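Local coordinates for insecticidal crystal protein Cry35Ab1 (Bacillus thuringiensis, PDB 4JP0) that forms one half of a binary insecticidal toxin active on western corn rootworm, reaching maximal toxicity only together with Cry34Ab1, at residues A[277-282]-A[316-321]; A[67-72]-A[182-187]. All blocks are in the same frame, centred on the assembly; numbering follows the deposited sequence.

Starting from the N terminus, the chain first lays down the ricin B-type lectin region, where 67-72 enters strand 69-73. Contact 2 closes when the chain, about 110 residues on, leaves strand 174-182 and its 182-187 turn comes back against that region, joining the lectin part to the P42 toxin part. Contact 1 opens and closes later, wholly within the toxin part: the end of helix 272-279 meets strand 307-323 across 33 intervening residues, many of them strand. The two loops therefore follow in series, neither enclosing nor crossing the other. Their centres lie about 21 Å apart, yet they touch, with Leu320 CD2 3.9 Å from Val186 CG1.

Contact 1: residues A[277-282]-A[316-321]; sequences EELKIE and TSLELY
Ile281 carries CG1 anti to its own carbonyl carbon (chi1 -70°) and extends on to CD1 with chi2 at 167°, while Leu318 likewise has CG opposite the carbonyl carbon (chi1 -83°); the two side chains reach toward each other and meet tip to tip. The Ile281 CD1 methyl sits before the leucine fork, 4.0 Å from Leu318 CD2, and it is equally close to the other branch, CD1. Leu279 adds a looser touch from the last part of helix 272-279, its CD1 lying 4.4 Å from Leu318 CD2. Leu318 CD2 therefore faces two methyls that arrive from residues two apart in sequence.

Between them Lys280, with positive phi, is where the chain leaves helical geometry; the side chains of Leu279 and Ile281, before and after it, both point toward the strand, and that of Lys280 stays outside the contact. No hydrogen bond crosses between the segments: 9.2 Å separates Leu279 CA from Leu318 CA, and side chains alone bridge the gap. Outside the two segments, Lys207 NZ is hydrogen-bonded to Leu279 O and Asn276 ND2 to Ile281 O.

Along 316-321 a polar pair forms apart from the leucine: Ser317 OG gives a 2.6 Å hydrogen bond to the anti lone pair of Glu319 OE2. Helix 240-247 also meets Leu318, through Ile243. In this arrangement the last part of helix 272-279 and the loop after it pack by aliphatic side chains on an inner strand of the long four-stranded antiparallel sheet in the P42 toxin region of this Toxin_10 protein.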
ATOM      1  N   GLU A 277      -4.691   2.350  -6.901  1.00 20.14           N
ATOM      2  CA  GLU A 277      -6.002   1.867  -7.243  1.00 20.94           C
ATOM      3  C   GLU A 277      -6.732   1.105  -6.119  1.00 19.87           C
ATOM      4  O   GLU A 277      -7.906   1.360  -5.875  1.00 20.09           O
ATOM      5  CB  GLU A 277      -5.914   1.029  -8.533  1.00 20.97           C
ATOM      6  CG  GLU A 277      -5.460   1.851  -9.728  1.00 27.76           C
ATOM      7  CD  GLU A 277      -5.665   1.125 -11.047  1.00 34.16           C
ATOM      8  OE1 GLU A 277      -6.282   0.014 -11.036  1.00 35.36           O
ATOM      9  OE2 GLU A 277      -5.229   1.691 -12.080  1.00 34.69           O
ATOM     10  N   GLU A 278      -6.041   0.186  -5.446  1.00 18.56           N
ATOM     11  CA  GLU A 278      -6.664  -0.684  -4.458  1.00 18.37           C
ATOM     12  C   GLU A 278      -6.773  -0.042  -3.077  1.00 18.97           C
ATOM     13  O   GLU A 278      -7.667  -0.373  -2.287  1.00 19.18           O
ATOM     14  CB  GLU A 278      -5.965  -2.067  -4.426  1.00 18.01           C
ATOM     15  CG  GLU A 278      -6.103  -2.809  -5.767  1.00 20.11           C
ATOM     16  CD  GLU A 278      -5.413  -4.172  -5.801  1.00 26.02           C
ATOM     17  OE1 GLU A 278      -5.029  -4.681  -4.732  1.00 27.58           O
ATOM     18  OE2 GLU A 278      -5.245  -4.756  -6.918  1.00 28.20           O
ATOM     19  N   LEU A 279      -5.900   0.903  -2.773  1.00 19.29           N
ATOM     20  CA  LEU A 279      -6.044   1.614  -1.508  1.00 19.99           C
ATOM     21  C   LEU A 279      -6.681   2.980  -1.664  1.00 21.97           C
ATOM     22  O   LEU A 279      -7.045   3.607  -0.667  1.00 21.74           O
ATOM     23  CB  LEU A 279      -4.707   1.729  -0.810  1.00 19.92           C
ATOM     24  CG  LEU A 279      -4.068   0.385  -0.461  1.00 19.70           C
ATOM     25  CD1 LEU A 279      -2.773   0.610   0.274  1.00 21.96           C
ATOM     26  CD2 LEU A 279      -5.038  -0.459   0.391  1.00 21.59           C
ATOM     27  N   LYS A 280      -6.841   3.412  -2.913  1.00 22.04           N
ATOM     28  CA  LYS A 280      -7.417   4.731  -3.219  1.00 24.73           C
ATOM     29  C   LYS A 280      -6.661   5.843  -2.547  1.00 24.96           C
ATOM     30  O   LYS A 280      -7.252   6.714  -1.870  1.00 24.99           O
ATOM     31  CB  LYS A 280      -8.915   4.814  -2.867  1.00 24.67           C
ATOM     32  CG  LYS A 280      -9.688   3.576  -3.274  1.00 28.11           C
ATOM     33  CD  LYS A 280     -11.039   3.524  -2.581  1.00 33.66           C
ATOM     34  CE  LYS A 280     -12.056   2.722  -3.396  1.00 38.26           C
ATOM     35  NZ  LYS A 280     -13.379   3.460  -3.474  1.00 41.55           N
ATOM     36  N   ILE A 281      -5.353   5.831  -2.752  1.00 26.20           N
ATOM     37  CA  ILE A 281      -4.488   6.866  -2.222  1.00 28.12           C
ATOM     38  C   ILE A 281      -3.873   7.573  -3.419  1.00 28.14           C
ATOM     39  O   ILE A 281      -3.352   6.930  -4.318  1.00 26.88           O
ATOM     40  CB  ILE A 281      -3.383   6.221  -1.399  1.00 28.80           C
ATOM     41  CG1 ILE A 281      -3.948   5.629  -0.106  1.00 29.35           C
ATOM     42  CG2 ILE A 281      -2.315   7.234  -1.059  1.00 30.46           C
ATOM     43  CD1 ILE A 281      -2.966   4.731   0.567  1.00 28.87           C
ATOM     44  N   GLU A 282      -3.968   8.893  -3.439  1.00 28.01           N
ATOM     45  CA  GLU A 282      -3.431   9.672  -4.536  1.00 30.14           C
ATOM     46  C   GLU A 282      -1.913   9.765  -4.455  1.00 30.23           C
ATOM     47  O   GLU A 282      -1.329   9.661  -3.379  1.00 30.26           O
ATOM     48  CB  GLU A 282      -4.036  11.087  -4.485  1.00 31.17           C
ATOM     49  CG  GLU A 282      -5.510  11.106  -4.868  1.00 36.07           C
ATOM     50  CD  GLU A 282      -6.128  12.492  -4.885  1.00 45.46           C
ATOM     51  OE1 GLU A 282      -5.482  13.469  -4.410  1.00 48.18           O
ATOM     52  OE2 GLU A 282      -7.281  12.598  -5.384  1.00 49.66           O
ATOM     53  N   THR A 316      -6.719   8.918   8.328  1.00 19.97           N
ATOM     54  CA  THR A 316      -6.443   7.739   7.490  1.00 20.51           C
ATOM     55  C   THR A 316      -5.452   6.867   8.232  1.00 21.15           C
ATOM     56  O   THR A 316      -4.391   7.344   8.667  1.00 22.13           O
ATOM     57  CB  THR A 316      -5.870   8.164   6.151  1.00 20.66           C
ATOM     58  OG1 THR A 316      -6.872   8.887   5.441  1.00 22.95           O
ATOM     59  CG2 THR A 316      -5.594   6.943   5.237  1.00 20.91           C
ATOM     60  N   SER A 317      -5.762   5.582   8.375  1.00 20.54           N
ATOM     61  CA  SER A 317      -4.864   4.668   9.061  1.00 21.14           C
ATOM     62  C   SER A 317      -4.403   3.573   8.079  1.00 20.36           C
ATOM     63  O   SER A 317      -5.201   2.800   7.595  1.00 20.59           O
ATOM     64  CB  SER A 317      -5.586   4.003  10.245  1.00 20.54           C
ATOM     65  OG  SER A 317      -4.689   3.178  10.977  1.00 23.88           O
ATOM     66  N   LEU A 318      -3.110   3.544   7.797  1.00 19.68           N
ATOM     67  CA  LEU A 318      -2.524   2.523   6.928  1.00 18.93           C
ATOM     68  C   LEU A 318      -1.943   1.473   7.867  1.00 17.72           C
ATOM     69  O   LEU A 318      -1.168   1.807   8.765  1.00 18.19           O
ATOM     70  CB  LEU A 318      -1.442   3.178   6.091  1.00 19.48           C
ATOM     71  CG  LEU A 318      -2.030   3.870   4.861  1.00 22.02           C
ATOM     72  CD1 LEU A 318      -0.954   4.574   4.005  1.00 22.84           C
ATOM     73  CD2 LEU A 318      -2.741   2.843   4.041  1.00 24.03           C
ATOM     74  N   GLU A 319      -2.327   0.210   7.705  1.00 15.71           N
ATOM     75  CA  GLU A 319      -1.902  -0.821   8.658  1.00 16.28           C
ATOM     76  C   GLU A 319      -1.499  -2.071   7.883  1.00 15.36           C
ATOM     77  O   GLU A 319      -2.218  -2.523   7.023  1.00 14.57           O
ATOM     78  CB  GLU A 319      -3.051  -1.153   9.629  1.00 17.04           C
ATOM     79  CG  GLU A 319      -3.554   0.057  10.431  1.00 18.74           C
ATOM     80  CD  GLU A 319      -4.864  -0.199  11.198  1.00 22.97           C
ATOM     81  OE1 GLU A 319      -5.262  -1.353  11.391  1.00 23.41           O
ATOM     82  OE2 GLU A 319      -5.524   0.769  11.629  1.00 27.15           O
ATOM     83  N   LEU A 320      -0.355  -2.626   8.232  1.00 15.72           N
ATOM     84  CA  LEU A 320       0.213  -3.750   7.518  1.00 16.33           C
ATOM     85  C   LEU A 320       0.294  -4.963   8.422  1.00 16.79           C
ATOM     86  O   LEU A 320       0.780  -4.860   9.564  1.00 16.95           O
ATOM     87  CB  LEU A 320       1.620  -3.377   7.061  1.00 17.81           C
ATOM     88  CG  LEU A 320       2.378  -4.439   6.275  1.00 17.66           C
ATOM     89  CD1 LEU A 320       1.745  -4.618   4.917  1.00 20.85           C
ATOM     90  CD2 LEU A 320       3.859  -4.044   6.102  1.00 16.62           C
ATOM     91  N   TYR A 321      -0.139  -6.107   7.886  1.00 15.93           N
ATOM     92  CA  TYR A 321      -0.243  -7.360   8.640  1.00 16.57           C
ATOM     93  C   TYR A 321       0.408  -8.558   7.956  1.00 16.97           C
ATOM     94  O   TYR A 321       0.270  -8.735   6.719  1.00 15.24           O
ATOM     95  CB  TYR A 321      -1.723  -7.727   8.797  1.00 15.66           C
ATOM     96  CG  TYR A 321      -2.564  -6.653   9.487  1.00 16.98           C
ATOM     97  CD1 TYR A 321      -3.015  -5.543   8.781  1.00 17.64           C
ATOM     98  CD2 TYR A 321      -2.873  -6.743  10.840  1.00 17.35           C
ATOM     99  CE1 TYR A 321      -3.758  -4.577   9.385  1.00 17.82           C
ATOM    100  CE2 TYR A 321      -3.655  -5.761  11.461  1.00 18.74           C
ATOM    101  CZ  TYR A 321      -4.070  -4.681  10.730  1.00 19.46           C
ATOM    102  OH  TYR A 321      -4.830  -3.682  11.327  1.00 20.08           O
TER

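Contact 2: residues A[67-72]-A[182-187]; sequences CKVWNV and PCIMVN
Cys67, the first residue of 67-72 to meet the other segment, does so mainly through its backbone: its carbonyl oxygen lies 4.2 Å from Ile184 CG2, a van der Waals touch with no hydrogen bond in it. Its CB is directed toward 182-187, but the side chain comes no nearer than 5.0 Å. At Lys68 the side chain turns away, and NZ is held by a hydrogen bond to Thr81 OG1. Val69 faces the contact again and supplies its side-chain pair, CG1 resting 4.4 Å from Ile184 CD1. Beyond it the chain draws off: Trp70 sets its ring edge-to-face with Trp47, and Asn71 is bonded through its amide to Gln89 and Asn78.

Ile184 thus receives both touches on separate branches, CG2 by Cys67 O and CD1 against the valine. With chi1 at 55°, CG1 lies between the backbone N and the carbonyl carbon while CG2 is anti to the carbonyl carbon, and an extended chi2 (166°) carries CD1 to Val69. The residue rides on a short 3-10 turn closed by Met185 N to Pro182 O at 2.9 Å and by an equal bond from Val186 N to Cys183 O. The interface is small, without a hydrogen bond across it, and all three touching residues are buried.

Around it, helix 193-199 meets both cysteines through Ile197, and strand 43-52 brings Phe50 against Pro182, Cys183 and Ile184. Strand 76-80 pairs antiparallel with 69-73. The turn after strand 174-182 thus meets strand 43-52 and, with Cys67, helix 193-199.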
ATOM      1  N   CYS A  67      15.808 -15.595  -0.077  1.00 13.92           N
ATOM      2  CA  CYS A  67      14.713 -15.088  -0.883  1.00 14.68           C
ATOM      3  C   CYS A  67      15.175 -13.930  -1.763  1.00 13.98           C
ATOM      4  O   CYS A  67      14.448 -12.982  -1.954  1.00 14.97           O
ATOM      5  CB  CYS A  67      13.512 -14.671  -0.014  1.00 14.77           C
ATOM      6  SG  CYS A  67      12.761 -16.103   0.786  1.00 15.62           S
ATOM      7  N   LYS A  68      16.415 -13.987  -2.231  1.00 13.74           N
ATOM      8  CA  LYS A  68      16.863 -13.054  -3.260  1.00 14.61           C
ATOM      9  C   LYS A  68      16.126 -13.408  -4.582  1.00 14.59           C
ATOM     10  O   LYS A  68      15.490 -14.467  -4.706  1.00 14.46           O
ATOM     11  CB  LYS A  68      18.364 -13.135  -3.427  1.00 14.79           C
ATOM     12  CG  LYS A  68      19.161 -12.509  -2.241  1.00 15.42           C
ATOM     13  CD  LYS A  68      20.627 -12.752  -2.461  1.00 17.68           C
ATOM     14  CE  LYS A  68      21.450 -12.485  -1.186  1.00 24.80           C
ATOM     15  NZ  LYS A  68      21.541 -11.060  -0.830  1.00 24.28           N
ATOM     16  N   VAL A  69      16.195 -12.517  -5.564  1.00 14.31           N
ATOM     17  CA  VAL A  69      15.418 -12.654  -6.771  1.00 13.97           C
ATOM     18  C   VAL A  69      16.278 -12.665  -8.023  1.00 13.43           C
ATOM     19  O   VAL A  69      17.417 -12.182  -8.030  1.00 12.09           O
ATOM     20  CB  VAL A  69      14.414 -11.465  -6.900  1.00 14.60           C
ATOM     21  CG1 VAL A  69      13.555 -11.339  -5.600  1.00 14.70           C
ATOM     22  CG2 VAL A  69      15.153 -10.161  -7.126  1.00 15.82           C
ATOM     23  N   TRP A  70      15.725 -13.185  -9.112  1.00 12.75           N
ATOM     24  CA  TRP A  70      16.513 -13.229 -10.340  1.00 14.37           C
ATOM     25  C   TRP A  70      16.954 -11.820 -10.725  1.00 14.12           C
ATOM     26  O   TRP A  70      16.159 -10.855 -10.721  1.00 13.65           O
ATOM     27  CB  TRP A  70      15.747 -13.891 -11.490  1.00 14.05           C
ATOM     28  CG  TRP A  70      15.616 -15.390 -11.423  1.00 17.46           C
ATOM     29  CD1 TRP A  70      15.755 -16.220 -10.328  1.00 14.84           C
ATOM     30  CD2 TRP A  70      15.277 -16.223 -12.512  1.00 15.12           C
ATOM     31  NE1 TRP A  70      15.505 -17.530 -10.700  1.00 13.61           N
ATOM     32  CE2 TRP A  70      15.222 -17.551 -12.039  1.00 17.08           C
ATOM     33  CE3 TRP A  70      15.020 -15.979 -13.859  1.00 16.01           C
ATOM     34  CZ2 TRP A  70      14.928 -18.625 -12.870  1.00 17.53           C
ATOM     35  CZ3 TRP A  70      14.716 -17.054 -14.679  1.00 19.85           C
ATOM     36  CH2 TRP A  70      14.674 -18.349 -14.175  1.00 21.27           C
ATOM     37  N   ASN A  71      18.211 -11.719 -11.123  1.00 13.62           N
ATOM     38  CA  ASN A  71      18.830 -10.453 -11.335  1.00 15.34           C
ATOM     39  C   ASN A  71      19.786 -10.588 -12.496  1.00 16.04           C
ATOM     40  O   ASN A  71      20.569 -11.511 -12.538  1.00 16.08           O
ATOM     41  CB  ASN A  71      19.587 -10.108 -10.047  1.00 15.49           C
ATOM     42  CG  ASN A  71      20.367  -8.809 -10.129  1.00 19.06           C
ATOM     43  OD1 ASN A  71      19.821  -7.728  -9.832  1.00 21.46           O
ATOM     44  ND2 ASN A  71      21.676  -8.902 -10.437  1.00 17.86           N
ATOM     45  N   VAL A  72      19.672  -9.692 -13.470  1.00 17.21           N
ATOM     46  CA  VAL A  72      20.480  -9.807 -14.665  1.00 18.34           C
ATOM     47  C   VAL A  72      21.699  -8.910 -14.607  1.00 20.34           C
ATOM     48  O   VAL A  72      21.590  -7.699 -14.361  1.00 20.03           O
ATOM     49  CB  VAL A  72      19.661  -9.426 -15.908  1.00 19.93           C
ATOM     50  CG1 VAL A  72      20.514  -9.495 -17.193  1.00 19.09           C
ATOM     51  CG2 VAL A  72      18.425 -10.321 -16.004  1.00 19.94           C
ATOM     52  N   PRO A 182       3.479  -8.358  -1.820  1.00 14.22           N
ATOM     53  CA  PRO A 182       4.542  -9.365  -1.829  1.00 14.45           C
ATOM     54  C   PRO A 182       5.514  -9.187  -0.641  1.00 14.17           C
ATOM     55  O   PRO A 182       5.998  -8.075  -0.381  1.00 12.59           O
ATOM     56  CB  PRO A 182       5.269  -9.049  -3.122  1.00 14.83           C
ATOM     57  CG  PRO A 182       4.142  -8.605  -4.070  1.00 14.85           C
ATOM     58  CD  PRO A 182       3.296  -7.710  -3.120  1.00 15.08           C
ATOM     59  N   CYS A 183       5.842 -10.280   0.035  1.00 13.26           N
ATOM     60  CA  CYS A 183       6.696 -10.199   1.209  1.00 14.77           C
ATOM     61  C   CYS A 183       8.073  -9.635   0.876  1.00 15.38           C
ATOM     62  O   CYS A 183       8.668  -9.005   1.724  1.00 15.57           O
ATOM     63  CB  CYS A 183       6.804 -11.564   1.940  1.00 13.67           C
ATOM     64  SG  CYS A 183       7.527 -12.871   0.921  1.00 15.75           S
ATOM     65  N   ILE A 184       8.546  -9.836  -0.356  1.00 14.66           N
ATOM     66  CA  ILE A 184       9.832  -9.296  -0.753  1.00 15.88           C
ATOM     67  C   ILE A 184       9.877  -7.780  -0.673  1.00 15.73           C
ATOM     68  O   ILE A 184      10.960  -7.208  -0.567  1.00 16.10           O
ATOM     69  CB  ILE A 184      10.260  -9.792  -2.172  1.00 15.53           C
ATOM     70  CG1 ILE A 184       9.165  -9.480  -3.198  1.00 15.99           C
ATOM     71  CG2 ILE A 184      10.545 -11.315  -2.133  1.00 16.06           C
ATOM     72  CD1 ILE A 184       9.638  -9.632  -4.673  1.00 16.70           C
ATOM     73  N   MET A 185       8.712  -7.139  -0.736  1.00 16.27           N
ATOM     74  CA  MET A 185       8.626  -5.679  -0.686  1.00 16.20           C
ATOM     75  C   MET A 185       8.396  -5.185   0.744  1.00 17.57           C
ATOM     76  O   MET A 185       8.201  -3.978   0.970  1.00 18.11           O
ATOM     77  CB  MET A 185       7.464  -5.201  -1.559  1.00 16.13           C
ATOM     78  CG  MET A 185       7.642  -5.543  -3.015  1.00 16.35           C
ATOM     79  SD  MET A 185       6.155  -5.231  -3.951  1.00 18.18           S
ATOM     80  CE  MET A 185       6.551  -6.122  -5.461  1.00 22.35           C
ATOM     81  N   VAL A 186       8.395  -6.104   1.695  1.00 16.26           N
ATOM     82  CA  VAL A 186       8.156  -5.759   3.087  1.00 17.86           C
ATOM     83  C   VAL A 186       9.361  -6.018   3.958  1.00 19.41           C
ATOM     84  O   VAL A 186       9.876  -7.121   3.964  1.00 20.23           O
ATOM     85  CB  VAL A 186       6.980  -6.569   3.652  1.00 17.41           C
ATOM     86  CG1 VAL A 186       6.874  -6.368   5.177  1.00 17.30           C
ATOM     87  CG2 VAL A 186       5.695  -6.173   2.931  1.00 16.87           C
ATOM     88  N   ASN A 187       9.817  -4.997   4.684  1.00 19.70           N
ATOM     89  CA  ASN A 187      10.922  -5.169   5.609  1.00 20.61           C
ATOM     90  C   ASN A 187      10.320  -5.489   6.964  1.00 21.01           C
ATOM     91  O   ASN A 187       9.801  -4.595   7.636  1.00 20.34           O
ATOM     92  CB  ASN A 187      11.798  -3.911   5.647  1.00 21.92           C
ATOM     93  CG  ASN A 187      12.780  -3.910   6.811  1.00 24.28           C
ATOM     94  OD1 ASN A 187      13.377  -4.967   7.118  1.00 27.34           O
ATOM     95  ND2 ASN A 187      13.041  -2.869   7.478  1.00 28.45           N
TER